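Local atomic coordinates of putative cytochrome P450 hydroxylase (Chondromyces apiculatus DSM 436, PDB entry 6GMF), a protein that binds heme and probably works as a cytochrome P450 monooxygenase that oxidises terpenes. Residues I113-V118 with L361-D366; M137-I142 with R158-M163; A18-L23 with L308-R313. All blocks are in the same frame, centred on the assembly; numbering follows the deposited sequence. Where two conformers were deposited one is given.

Contact 1 of 3, residues I113-V118 with L361-D366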
ATOM      1  N   ILE A 113      -4.503 -19.809  -2.126  1.00 23.84           N
ATOM      2  CA  ILE A 113      -3.264 -19.219  -2.685  1.00 23.00           C
ATOM      3  C   ILE A 113      -2.201 -19.244  -1.590  1.00 23.12           C
ATOM      4  O   ILE A 113      -1.110 -19.606  -1.863  1.00 21.74           O
ATOM      5  CB  ILE A 113      -3.559 -17.804  -3.196  1.00 23.55           C
ATOM      6  CG1 ILE A 113      -4.478 -17.860  -4.408  1.00 23.49           C
ATOM      7  CG2 ILE A 113      -2.284 -17.062  -3.519  1.00 23.50           C
ATOM      8  CD1 ILE A 113      -4.996 -16.526  -4.834  1.00 26.36           C
ATOM      9  N   ALA A 114      -2.575 -18.882  -0.374  1.00 21.61           N
ATOM     10  CA  ALA A 114      -1.601 -18.879   0.729  1.00 21.44           C
ATOM     11  C   ALA A 114      -1.021 -20.284   0.911  1.00 21.38           C
ATOM     12  O   ALA A 114       0.156 -20.415   1.048  1.00 22.14           O
ATOM     13  CB  ALA A 114      -2.244 -18.355   1.984  1.00 22.22           C
ATOM     14  N   HIS A 115      -1.878 -21.288   0.907  1.00 22.56           N
ATOM     15  CA  HIS A 115      -1.409 -22.675   1.112  1.00 23.36           C
ATOM     16  C   HIS A 115      -0.495 -23.103  -0.037  1.00 23.16           C
ATOM     17  O   HIS A 115       0.468 -23.749   0.227  1.00 23.63           O
ATOM     18  CB  HIS A 115      -2.605 -23.590   1.387  1.00 24.14           C
ATOM     19  CG  HIS A 115      -3.086 -23.516   2.791  1.00 24.85           C
ATOM     20  ND1 HIS A 115      -2.381 -24.051   3.838  1.00 28.32           N
ATOM     21  CD2 HIS A 115      -4.181 -22.963   3.334  1.00 24.89           C
ATOM     22  CE1 HIS A 115      -3.031 -23.828   4.948  1.00 26.46           C
ATOM     23  NE2 HIS A 115      -4.115 -23.168   4.663  1.00 27.73           N
ATOM     24  N   GLU A 116      -0.814 -22.725  -1.263  1.00 24.11           N
ATOM     25  CA  GLU A 116       0.031 -23.098  -2.420  1.00 25.50           C
ATOM     26  C   GLU A 116       1.398 -22.434  -2.294  1.00 25.19           C
ATOM     27  O   GLU A 116       2.386 -23.057  -2.605  1.00 24.78           O
ATOM     28  CB  GLU A 116      -0.552 -22.538  -3.703  1.00 29.50           C
ATOM     29  CG  GLU A 116      -1.810 -23.210  -4.125  1.00 38.06           C
ATOM     30  CD  GLU A 116      -2.344 -22.665  -5.435  1.00 42.42           C
ATOM     31  OE1 GLU A 116      -1.558 -22.027  -6.128  1.00 44.87           O
ATOM     32  OE2 GLU A 116      -3.567 -22.861  -5.714  1.00 59.04           O
ATOM     33  N   LEU A 117       1.414 -21.176  -1.884  1.00 22.77           N
ATOM     34  CA  LEU A 117       2.709 -20.479  -1.728  1.00 22.05           C
ATOM     35  C   LEU A 117       3.525 -21.183  -0.647  1.00 24.07           C
ATOM     36  O   LEU A 117       4.696 -21.361  -0.844  1.00 25.91           O
ATOM     37  CB  LEU A 117       2.467 -19.005  -1.403  1.00 21.46           C
ATOM     38  CG  LEU A 117       1.858 -18.213  -2.551  1.00 21.19           C
ATOM     39  CD1 LEU A 117       1.484 -16.827  -2.099  1.00 22.13           C
ATOM     40  CD2 LEU A 117       2.823 -18.134  -3.721  1.00 22.90           C
ATOM     41  N   VAL A 118       2.894 -21.587   0.443  1.00 22.27           N
ATOM     42  CA  VAL A 118       3.660 -22.284   1.511  1.00 24.32           C
ATOM     43  C   VAL A 118       4.038 -23.683   1.027  1.00 24.93           C
ATOM     44  O   VAL A 118       5.096 -24.118   1.355  1.00 26.19           O
ATOM     45  CB  VAL A 118       2.944 -22.263   2.869  1.00 26.45           C
ATOM     46  CG1 VAL A 118       3.704 -23.071   3.899  1.00 26.11           C
ATOM     47  CG2 VAL A 118       2.814 -20.829   3.340  1.00 24.89           C
ATOM     48  N   LEU A 361       2.110 -18.790   9.851  1.00 26.16           N
ATOM     49  CA  LEU A 361       2.316 -18.995  11.275  1.00 29.63           C
ATOM     50  C   LEU A 361       1.920 -20.422  11.631  1.00 30.43           C
ATOM     51  O   LEU A 361       2.560 -21.009  12.507  1.00 35.31           O
ATOM     52  CB  LEU A 361       1.494 -17.991  12.087  1.00 29.41           C
ATOM     53  CG  LEU A 361       2.001 -16.551  12.086  1.00 32.98           C
ATOM     54  CD1 LEU A 361       1.262 -15.690  13.099  1.00 32.55           C
ATOM     55  CD2 LEU A 361       3.488 -16.485  12.314  1.00 35.90           C
ATOM     56  N   ALA A 362       0.841 -20.937  11.013  1.00 29.00           N
ATOM     57  CA  ALA A 362       0.341 -22.296  11.332  1.00 27.90           C
ATOM     58  C   ALA A 362       1.300 -23.356  10.785  1.00 30.67           C
ATOM     59  O   ALA A 362       1.599 -24.332  11.442  1.00 32.48           O
ATOM     60  CB  ALA A 362      -1.030 -22.490  10.770  1.00 26.48           C
ATOM     61  N   ARG A 363       1.786 -23.172   9.556  1.00 28.40           N
ATOM     62  CA  ARG A 363       2.532 -24.223   8.885  1.00 30.29           C
ATOM     63  C   ARG A 363       4.039 -24.158   9.121  1.00 27.19           C
ATOM     64  O   ARG A 363       4.703 -25.154   8.952  1.00 30.51           O
ATOM     65  CB  ARG A 363       2.187 -24.192   7.402  1.00 30.67           C
ATOM     66  CG  ARG A 363       0.763 -24.648   7.162  1.00 28.77           C
ATOM     67  CD  ARG A 363       0.432 -24.684   5.697  1.00 27.95           C
ATOM     68  NE  ARG A 363       1.215 -25.674   4.974  1.00 29.95           N
ATOM     69  CZ  ARG A 363       1.283 -25.734   3.651  1.00 30.91           C
ATOM     70  NH1 ARG A 363       0.505 -24.956   2.913  1.00 28.70           N
ATOM     71  NH2 ARG A 363       2.123 -26.579   3.081  1.00 33.55           N
ATOM     72  N   LEU A 364       4.599 -22.995   9.453  1.00 30.18           N
ATOM     73  CA  LEU A 364       6.039 -22.903   9.652  1.00 31.77           C
ATOM     74  C   LEU A 364       6.323 -23.071  11.146  1.00 38.11           C
ATOM     75  O   LEU A 364       5.599 -22.505  11.959  1.00 40.53           O
ATOM     76  CB  LEU A 364       6.565 -21.548   9.171  1.00 31.58           C
ATOM     77  CG  LEU A 364       6.966 -21.423   7.701  1.00 33.14           C
ATOM     78  CD1 LEU A 364       5.913 -21.965   6.762  1.00 39.75           C
ATOM     79  CD2 LEU A 364       7.281 -19.978   7.351  1.00 31.94           C
ATOM     80  N   GLY A 365       7.387 -23.813  11.477  1.00 34.63           N
ATOM     81  CA  GLY A 365       7.878 -23.940  12.852  1.00 35.97           C
ATOM     82  C   GLY A 365       8.514 -22.643  13.286  1.00 34.99           C
ATOM     83  O   GLY A 365       7.994 -21.579  12.967  1.00 40.55           O
ATOM     84  N   ASP A 366       9.603 -22.721  14.048  1.00 33.28           N
ATOM     85  CA  ASP A 366      10.390 -21.569  14.422  1.00 33.25           C
ATOM     86  C   ASP A 366      10.813 -20.807  13.165  1.00 34.26           C
ATOM     87  O   ASP A 366      11.368 -21.404  12.225  1.00 36.23           O
ATOM     88  CB  ASP A 366      11.643 -21.965  15.197  1.00 37.03           C
ATOM     89  CG  ASP A 366      11.386 -22.524  16.584  1.00 44.02           C
ATOM     90  OD1 ASP A 366      10.192 -22.576  17.002  1.00 44.83           O
ATOM     91  OD2 ASP A 366      12.384 -22.916  17.232  1.00 47.00           O
TER
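Arg363 NH1 donates to two atoms of His115. It reaches the backbone oxygen His115 O at 2.9 Å and the ring nitrogen His115 ND1 at 3.2 Å. Neither bond is straight, with N-H...acceptor angles near 140°. The donor meets His115 O in the carbonyl plane, on a lone pair. ND1 accepts here, consistent with a neutral ring that has its proton on NE2. The imidazole and guanidinium planes are 17° apart, but NH1 lies at the ring's edge, near its plane, so the groups are side by side and not stacked. ND1 in turn sits tilted out of the guanidinium plane. The aliphatic part of the arginine joins in, as Arg363 CD lies 3.4 Å from His115 ND1.

One face of the guanidinium is covered by Val118. Its CG1 stands over the centre of the group, 3.6 Å from Arg363 CZ. CG1 takes this place because it is anti to the backbone N (chi1 176°). The same methyl also touches Leu364 CD1 at 3.8 Å, so it packs against a charged group and an apolar one. The NH1/NH2 end of the guanidinium also meets Asp119, with a salt bridge from NH2 to OD1, and NE is hydrogen-bonded to Ala395 O. The charge is thus buried but paired, and bonds on all three nitrogens fix the rotation of the group.

Helices 107-119 and 346-363 are the D and L helices of the P450 fold. Arg363 is the last helical residue of the latter, and Leu364 begins the turn away from it. Val359, earlier on helix 346-363, touches Ala114, His115 and Val118. The C-terminal tail packs alongside through Val394 and Ala397, while helix 136-145 meets Ile113, Ala114 and Leu117.

Contact 2 of 3, residues M137-I142 with R158-M163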
ATOM      1  N   MET A 137       1.563 -12.998  -3.612  1.00 18.47           N
ATOM      2  CA  MET A 137       0.171 -13.115  -3.148  0.50 20.08           C
ATOM      3  C   MET A 137      -0.678 -11.959  -3.682  1.00 19.78           C
ATOM      4  O   MET A 137      -1.714 -12.187  -4.313  1.00 20.54           O
ATOM      5  CB  MET A 137       0.044 -13.179  -1.627  0.50 24.22           C
ATOM      6  CG  MET A 137      -1.301 -12.699  -1.161  0.50 26.30           C
ATOM      7  SD  MET A 137      -1.685 -13.316   0.449  0.50 33.01           S
ATOM      8  CE  MET A 137      -2.500 -14.857   0.029  0.50 31.30           C
ATOM      9  N   PRO A 138      -0.298 -10.674  -3.504  1.00 16.61           N
ATOM     10  CA  PRO A 138      -1.184  -9.580  -3.952  1.00 18.11           C
ATOM     11  C   PRO A 138      -1.440  -9.574  -5.466  1.00 17.30           C
ATOM     12  O   PRO A 138      -2.592  -9.362  -5.949  1.00 17.80           O
ATOM     13  CB  PRO A 138      -0.462  -8.311  -3.527  1.00 18.49           C
ATOM     14  CG  PRO A 138       0.461  -8.757  -2.414  1.00 20.56           C
ATOM     15  CD  PRO A 138       0.856 -10.183  -2.743  1.00 18.81           C
ATOM     16  N   MET A 139      -0.389  -9.862  -6.205  1.00 17.36           N
ATOM     17  CA  MET A 139      -0.433  -9.872  -7.633  1.00 18.30           C
ATOM     18  C   MET A 139      -1.356 -10.986  -8.151  1.00 17.86           C
ATOM     19  O   MET A 139      -2.182 -10.758  -9.120  1.00 17.53           O
ATOM     20  CB  MET A 139       1.009 -10.073  -8.098  1.00 23.58           C
ATOM     21  CG  MET A 139       1.234  -9.945  -9.544  1.00 26.48           C
ATOM     22  SD  MET A 139       2.889 -10.692  -9.719  1.00 27.65           S
ATOM     23  CE  MET A 139       3.811  -9.378  -8.940  1.00 23.30           C
ATOM     24  N   ILE A 140      -1.296 -12.173  -7.547  1.00 17.99           N
ATOM     25  CA  ILE A 140      -2.146 -13.300  -7.958  1.00 17.67           C
ATOM     26  C   ILE A 140      -3.611 -12.933  -7.667  1.00 17.80           C
ATOM     27  O   ILE A 140      -4.491 -13.116  -8.514  1.00 17.22           O
ATOM     28  CB  ILE A 140      -1.758 -14.596  -7.237  1.00 19.23           C
ATOM     29  CG1 ILE A 140      -0.357 -15.080  -7.606  1.00 19.43           C
ATOM     30  CG2 ILE A 140      -2.784 -15.684  -7.457  1.00 20.21           C
ATOM     31  CD1 ILE A 140       0.181 -16.161  -6.619  1.00 19.93           C
ATOM     32  N   VAL A 141      -3.874 -12.403  -6.473  1.00 16.87           N
ATOM     33  CA  VAL A 141      -5.226 -12.080  -6.078  1.00 17.25           C
ATOM     34  C   VAL A 141      -5.823 -11.017  -6.993  1.00 17.13           C
ATOM     35  O   VAL A 141      -6.919 -11.230  -7.529  1.00 19.42           O
ATOM     36  CB  VAL A 141      -5.307 -11.626  -4.623  1.00 19.27           C
ATOM     37  CG1 VAL A 141      -6.703 -11.108  -4.320  1.00 20.05           C
ATOM     38  CG2 VAL A 141      -4.911 -12.762  -3.720  1.00 19.28           C
ATOM     39  N   ILE A 142      -5.065  -9.958  -7.295  1.00 17.81           N
ATOM     40  CA  ILE A 142      -5.624  -8.878  -8.132  1.00 17.38           C
ATOM     41  C   ILE A 142      -5.809  -9.345  -9.575  1.00 17.28           C
ATOM     42  O   ILE A 142      -6.802  -8.949 -10.222  1.00 17.92           O
ATOM     43  CB  ILE A 142      -4.893  -7.528  -8.011  1.00 18.80           C
ATOM     44  CG1 ILE A 142      -5.822  -6.349  -8.302  1.00 19.65           C
ATOM     45  CG2 ILE A 142      -3.644  -7.474  -8.887  1.00 18.06           C
ATOM     46  CD1 ILE A 142      -6.956  -6.196  -7.295  1.00 20.95           C
ATOM     47  N   ARG A 158       4.840  -9.453 -15.132  1.00 17.37           N
ATOM     48  CA  ARG A 158       5.863  -8.569 -15.614  1.00 17.84           C
ATOM     49  C   ARG A 158       5.412  -7.109 -15.479  1.00 18.25           C
ATOM     50  O   ARG A 158       6.160  -6.287 -15.044  1.00 19.52           O
ATOM     51  CB  ARG A 158       6.230  -8.912 -17.053  1.00 17.33           C
ATOM     52  CG  ARG A 158       7.336  -8.035 -17.613  1.00 18.11           C
ATOM     53  CD  ARG A 158       7.730  -8.426 -19.032  1.00 18.18           C
ATOM     54  NE  ARG A 158       6.742  -8.199 -20.066  1.00 18.64           N
ATOM     55  CZ  ARG A 158       5.884  -9.101 -20.562  1.00 17.25           C
ATOM     56  NH1 ARG A 158       5.911 -10.386 -20.196  1.00 17.46           N
ATOM     57  NH2 ARG A 158       4.919  -8.699 -21.368  1.00 16.81           N
ATOM     58  N   TRP A 159       4.177  -6.822 -15.878  1.00 16.58           N
ATOM     59  CA  TRP A 159       3.635  -5.489 -15.770  1.00 18.91           C
ATOM     60  C   TRP A 159       3.662  -5.030 -14.303  1.00 18.94           C
ATOM     61  O   TRP A 159       4.143  -3.951 -14.000  1.00 20.76           O
ATOM     62  CB  TRP A 159       2.218  -5.388 -16.335  1.00 19.37           C
ATOM     63  CG  TRP A 159       2.078  -5.892 -17.733  1.00 19.20           C
ATOM     64  CD1 TRP A 159       3.023  -5.821 -18.723  1.00 20.10           C
ATOM     65  CD2 TRP A 159       0.897  -6.431 -18.341  1.00 17.27           C
ATOM     66  NE1 TRP A 159       2.515  -6.351 -19.884  1.00 18.68           N
ATOM     67  CE2 TRP A 159       1.229  -6.759 -19.663  1.00 18.95           C
ATOM     68  CE3 TRP A 159      -0.373  -6.762 -17.866  1.00 17.55           C
ATOM     69  CZ2 TRP A 159       0.304  -7.334 -20.531  1.00 18.47           C
ATOM     70  CZ3 TRP A 159      -1.261  -7.384 -18.703  1.00 17.65           C
ATOM     71  CH2 TRP A 159      -0.922  -7.668 -20.018  1.00 19.43           C
ATOM     72  N   SER A 160       3.209  -5.910 -13.403  1.00 18.62           N
ATOM     73  CA  SER A 160       3.183  -5.651 -11.964  1.00 19.04           C
ATOM     74  C   SER A 160       4.605  -5.358 -11.475  1.00 19.40           C
ATOM     75  O   SER A 160       4.820  -4.380 -10.747  1.00 21.23           O
ATOM     76  CB  SER A 160       2.589  -6.837 -11.213  1.00 18.37           C
ATOM     77  OG  SER A 160       1.214  -6.983 -11.503  1.00 19.37           O
ATOM     78  N   ASP A 161       5.570  -6.205 -11.850  1.00 19.20           N
ATOM     79  CA  ASP A 161       6.946  -6.033 -11.415  1.00 21.23           C
ATOM     80  C   ASP A 161       7.487  -4.677 -11.890  1.00 21.02           C
ATOM     81  O   ASP A 161       8.186  -3.970 -11.158  1.00 24.24           O
ATOM     82  CB  ASP A 161       7.862  -7.150 -11.905  1.00 20.36           C
ATOM     83  CG  ASP A 161       7.616  -8.523 -11.309  1.00 23.03           C
ATOM     84  OD1 ASP A 161       6.990  -8.606 -10.222  1.00 24.88           O
ATOM     85  OD2 ASP A 161       8.068  -9.509 -11.939  1.00 25.04           O
ATOM     86  N   ASP A 162       7.159  -4.290 -13.112  1.00 21.26           N
ATOM     87  CA  ASP A 162       7.681  -3.069 -13.704  1.00 22.59           C
ATOM     88  C   ASP A 162       7.035  -1.825 -13.087  1.00 26.23           C
ATOM     89  O   ASP A 162       7.591  -0.739 -13.146  1.00 24.99           O
ATOM     90  CB  ASP A 162       7.471  -3.057 -15.217  1.00 23.72           C
ATOM     91  CG  ASP A 162       8.414  -3.971 -15.986  1.00 22.33           C
ATOM     92  OD1 ASP A 162       9.394  -4.474 -15.395  1.00 23.85           O
ATOM     93  OD2 ASP A 162       8.134  -4.183 -17.167  1.00 23.44           O
ATOM     94  N   MET A 163       5.872  -1.980 -12.467  1.00 27.95           N
ATOM     95  CA  MET A 163       5.131  -0.833 -11.948  1.00 29.43           C
ATOM     96  C   MET A 163       5.468  -0.603 -10.467  1.00 34.14           C
ATOM     97  O   MET A 163       5.082   0.416  -9.925  1.00 35.76           O
ATOM     98  CB  MET A 163       3.629  -1.057 -12.154  1.00 30.88           C
ATOM     99  CG  MET A 163       3.175  -0.778 -13.584  1.00 32.21           C
ATOM    100  SD  MET A 163       1.468  -1.359 -13.936  1.00 36.68           S
ATOM    101  CE  MET A 163       1.433  -1.047 -15.702  1.00 32.48           C
TER
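Met139 runs alongside Ser160 and has the largest share of the buried surface. The two residues also have the closest CA atoms of the pair of segments, 7.0 Å apart. Met139 CG is anti to the backbone N (chi1 -173°), and the chain runs on extended to the sulfur. It then bends at chi3 (-71°), which brings the methyl CE back against the facing helix. The serine is touched at two points along this chain. Met139 CG rests 3.6 Å from Ser160 OG, and Met139 CE lies 3.6 Å from Ser160 CB. The sulfur itself is a little farther off, with Met139 SD 4.1 Å from Ser160 CB.

Asp161, partly exposed, adds the third contact. Its OD1 comes to 3.5 Å from Met139 CE, and the two side chains cross at about a right angle. All of these are van der Waals contacts. The polar groups have partners on their own helix: Ser160 OG is hydrogen-bonded to Phe156 O, and Asp161 OD2 forms a salt bridge with Lys157. The serine is small, and its hydroxyl stays satisfied by Phe156 O.

Helices 136-145 and 153-163 are the E and F helices of the P450 fold. Helix 220-251 packs against both, touching Pro138 and Ile142 on one and Ser160 on the other. Helices 107-119 and 346-363 pack on another flank of helix 136-145, around Met137 and Val141. Helix 177-198 packs against Trp159 and Met163 of helix 153-163.

Contact 3 of 3, residues A18-L23 with L308-R313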
ATOM      1  N   ALA A  18      13.772   7.969  13.415  1.00 24.28           N
ATOM      2  CA  ALA A  18      14.651   8.878  14.139  1.00 24.51           C
ATOM      3  C   ALA A  18      14.481  10.318  13.604  1.00 21.76           C
ATOM      4  O   ALA A  18      14.239  11.271  14.384  1.00 24.06           O
ATOM      5  CB  ALA A  18      16.069   8.367  14.034  1.00 26.57           C
ATOM      6  N   LEU A  19      14.517  10.449  12.273  1.00 26.22           N
ATOM      7  CA  LEU A  19      14.189  11.692  11.622  1.00 25.80           C
ATOM      8  C   LEU A  19      12.792  12.163  12.050  1.00 25.96           C
ATOM      9  O   LEU A  19      12.615  13.346  12.355  1.00 23.31           O
ATOM     10  CB  LEU A  19      14.271  11.531  10.106  1.00 27.57           C
ATOM     11  CG  LEU A  19      13.624  12.648   9.287  1.00 29.40           C
ATOM     12  CD1 LEU A  19      14.422  13.934   9.372  1.00 30.91           C
ATOM     13  CD2 LEU A  19      13.439  12.230   7.838  1.00 30.26           C
ATOM     14  N   PHE A  20      11.799  11.263  12.018  1.00 22.95           N
ATOM     15  CA  PHE A  20      10.426  11.678  12.263  1.00 22.25           C
ATOM     16  C   PHE A  20      10.296  12.251  13.679  1.00 21.89           C
ATOM     17  O   PHE A  20       9.619  13.218  13.900  1.00 20.65           O
ATOM     18  CB  PHE A  20       9.425  10.546  12.013  1.00 22.23           C
ATOM     19  CG  PHE A  20       9.399  10.011  10.590  1.00 20.49           C
ATOM     20  CD1 PHE A  20       9.796  10.774   9.493  1.00 20.44           C
ATOM     21  CD2 PHE A  20       8.931   8.734  10.349  1.00 21.05           C
ATOM     22  CE1 PHE A  20       9.710  10.270   8.207  1.00 21.52           C
ATOM     23  CE2 PHE A  20       8.863   8.227   9.067  1.00 20.50           C
ATOM     24  CZ  PHE A  20       9.229   9.007   7.989  1.00 20.11           C
ATOM     25  N   ALA A  21      10.919  11.589  14.661  1.00 21.90           N
ATOM     26  CA  ALA A  21      10.829  12.040  16.013  1.00 23.35           C
ATOM     27  C   ALA A  21      11.494  13.404  16.167  1.00 23.79           C
ATOM     28  O   ALA A  21      10.976  14.216  16.873  1.00 24.51           O
ATOM     29  CB  ALA A  21      11.489  11.037  16.913  1.00 23.98           C
ATOM     30  N   GLU A  22      12.617  13.598  15.475  1.00 26.43           N
ATOM     31  CA  GLU A  22      13.322  14.864  15.560  1.00 28.68           C
ATOM     32  C   GLU A  22      12.446  15.962  14.951  1.00 27.37           C
ATOM     33  O   GLU A  22      12.306  17.043  15.529  1.00 27.03           O
ATOM     34  CB  GLU A  22      14.692  14.775  14.902  1.00 31.44           C
ATOM     35  CG  GLU A  22      15.509  16.051  15.054  1.00 36.33           C
ATOM     36  CD  GLU A  22      15.984  16.416  16.454  1.00 42.21           C
ATOM     37  OE1 GLU A  22      15.416  15.924  17.478  1.00 45.36           O
ATOM     38  OE2 GLU A  22      16.913  17.250  16.518  1.00 55.98           O
ATOM     39  N   LEU A  23      11.804  15.656  13.819  1.00 23.34           N
ATOM     40  CA  LEU A  23      10.925  16.610  13.157  1.00 24.24           C
ATOM     41  C   LEU A  23       9.762  16.981  14.085  1.00 24.48           C
ATOM     42  O   LEU A  23       9.469  18.162  14.277  1.00 23.15           O
ATOM     43  CB  LEU A  23      10.387  16.019  11.851  1.00 23.33           C
ATOM     44  CG  LEU A  23       9.316  16.855  11.160  1.00 24.04           C
ATOM     45  CD1 LEU A  23       9.868  18.223  10.777  1.00 24.36           C
ATOM     46  CD2 LEU A  23       8.788  16.143   9.941  1.00 23.78           C
ATOM     47  N   LEU A 308       2.398   9.789   7.167  1.00 14.51           N
ATOM     48  CA  LEU A 308       1.547   8.803   7.865  1.00 14.91           C
ATOM     49  C   LEU A 308       2.370   8.029   8.914  1.00 15.50           C
ATOM     50  O   LEU A 308       1.848   7.754  10.029  1.00 15.97           O
ATOM     51  CB  LEU A 308       0.960   7.829   6.845  1.00 14.16           C
ATOM     52  CG  LEU A 308       0.162   8.465   5.715  1.00 14.11           C
ATOM     53  CD1 LEU A 308      -0.400   7.369   4.862  1.00 15.53           C
ATOM     54  CD2 LEU A 308      -0.917   9.376   6.226  1.00 15.92           C
ATOM     55  N   ALA A 309       3.604   7.668   8.569  1.00 14.95           N
ATOM     56  CA  ALA A 309       4.393   6.792   9.438  1.00 16.31           C
ATOM     57  C   ALA A 309       4.763   7.594  10.690  1.00 18.37           C
ATOM     58  O   ALA A 309       4.852   7.038  11.768  1.00 19.42           O
ATOM     59  CB  ALA A 309       5.623   6.341   8.716  1.00 16.50           C
ATOM     60  N   SER A 310       5.095   8.878  10.505  1.00 16.19           N
ATOM     61  CA  SER A 310       5.400   9.768  11.645  1.00 16.92           C
ATOM     62  C   SER A 310       4.209   9.914  12.595  1.00 17.41           C
ATOM     63  O   SER A 310       4.345   9.859  13.823  1.00 19.37           O
ATOM     64  CB  SER A 310       5.855  11.101  11.189  1.00 17.25           C
ATOM     65  OG  SER A 310       6.235  11.897  12.321  1.00 17.83           O
ATOM     66  N   ALA A 311       3.029  10.171  12.032  1.00 16.69           N
ATOM     67  CA  ALA A 311       1.774  10.287  12.771  1.00 16.69           C
ATOM     68  C   ALA A 311       1.557   8.994  13.573  1.00 16.99           C
ATOM     69  O   ALA A 311       1.184   9.031  14.765  1.00 16.77           O
ATOM     70  CB  ALA A 311       0.631  10.520  11.805  1.00 16.11           C
ATOM     71  N   ASN A 312       1.856   7.848  12.944  1.00 17.55           N
ATOM     72  CA  ASN A 312       1.577   6.520  13.567  1.00 17.07           C
ATOM     73  C   ASN A 312       2.591   6.218  14.665  1.00 17.97           C
ATOM     74  O   ASN A 312       2.385   5.302  15.459  1.00 19.99           O
ATOM     75  CB  ASN A 312       1.549   5.416  12.519  1.00 16.28           C
ATOM     76  CG  ASN A 312       0.322   5.508  11.650  1.00 16.64           C
ATOM     77  OD1 ASN A 312      -0.658   6.126  12.063  1.00 17.85           O
ATOM     78  ND2 ASN A 312       0.343   4.835  10.502  1.00 18.06           N
ATOM     79  N   ARG A 313       3.698   6.958  14.714  1.00 18.47           N
ATOM     80  CA  ARG A 313       4.654   6.813  15.809  1.00 18.10           C
ATOM     81  C   ARG A 313       4.717   8.049  16.709  1.00 18.79           C
ATOM     82  O   ARG A 313       5.734   8.286  17.379  1.00 19.58           O
ATOM     83  CB  ARG A 313       5.989   6.414  15.216  1.00 20.99           C
ATOM     84  CG  ARG A 313       5.981   4.975  14.742  1.00 22.94           C
ATOM     85  CD  ARG A 313       7.194   4.294  15.288  1.00 23.81           C
ATOM     86  NE  ARG A 313       7.546   3.104  14.583  1.00 22.80           N
ATOM     87  CZ  ARG A 313       8.735   2.543  14.670  1.00 22.14           C
ATOM     88  NH1 ARG A 313       9.671   3.070  15.470  1.00 22.97           N
ATOM     89  NH2 ARG A 313       8.992   1.490  13.944  1.00 23.06           N
TER
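Phe20 points at helix 308-312 and lies along two successive residues, Ser310 at its root and Ala309 near its end. Its CG is anti to the carbonyl carbon (chi1 -61°), which puts the ring beside these two residues, and it meets both obliquely. Phe20 CB comes 3.5 Å from Ser310 OG, and Phe20 CG lies 3.8 Å from Ser310 CB. Farther out, the CD2 side of the ring follows the backbone: Phe20 CD2 is 3.8 Å from Ser310 N. Phe20 CE2 then meets the methyl Ala309 CB, also at 3.8 Å. The backbones are close, with the CA atoms of Phe20 and Ser310 5.4 Å apart. Small residues on the second helix permit this approach.

In the P450 fold these are helix A, residues 16-26, and the short helix K', residues 308-312, which follows strand 303-306 of the mixed sheet. The contact joins the N-terminal region to the part of the chain leading to the heme-binding loop.

The Ser310 hydroxyl does not depend on the phenylalanine: it is hydrogen-bonded to Gly41 O and to Arg24 NH1. Exchange of Phe20 for an alanine would remove the ring, and is likely to leave a gap beside Ala309 CB and weaken the packing of helix 16-26 here. Gln281 also touches both Phe20 and Ala309. The side chain of Leu308 touches the heme, Val46 and Leu50.

In the fold
Contacts 1 and 2 are neighbours, with centres 20 Å apart. They touch through helices 107-119 and 136-145: Ile113 CD1 packs 3.5 Å from Ile140 CG2, and Ala114 CB lies 4.0 Å from Met137 CE. With helices 220-251 and 346-363 these make up the four-helix core bundle typical of P450s. Contact 3 is separate. Its nearest atoms are about 19 Å from contact 1 and about 17 Å from contact 2, which lies on the opposite side of the chain's centre. Contacts 2 and 3 both border the heme, through Ile142 and Leu308. The side chain of Met139 in contact 2 is about 11 Å from the bound heme. The side chain of Ala309 in contact 3 is about 10 Å from the bound heme.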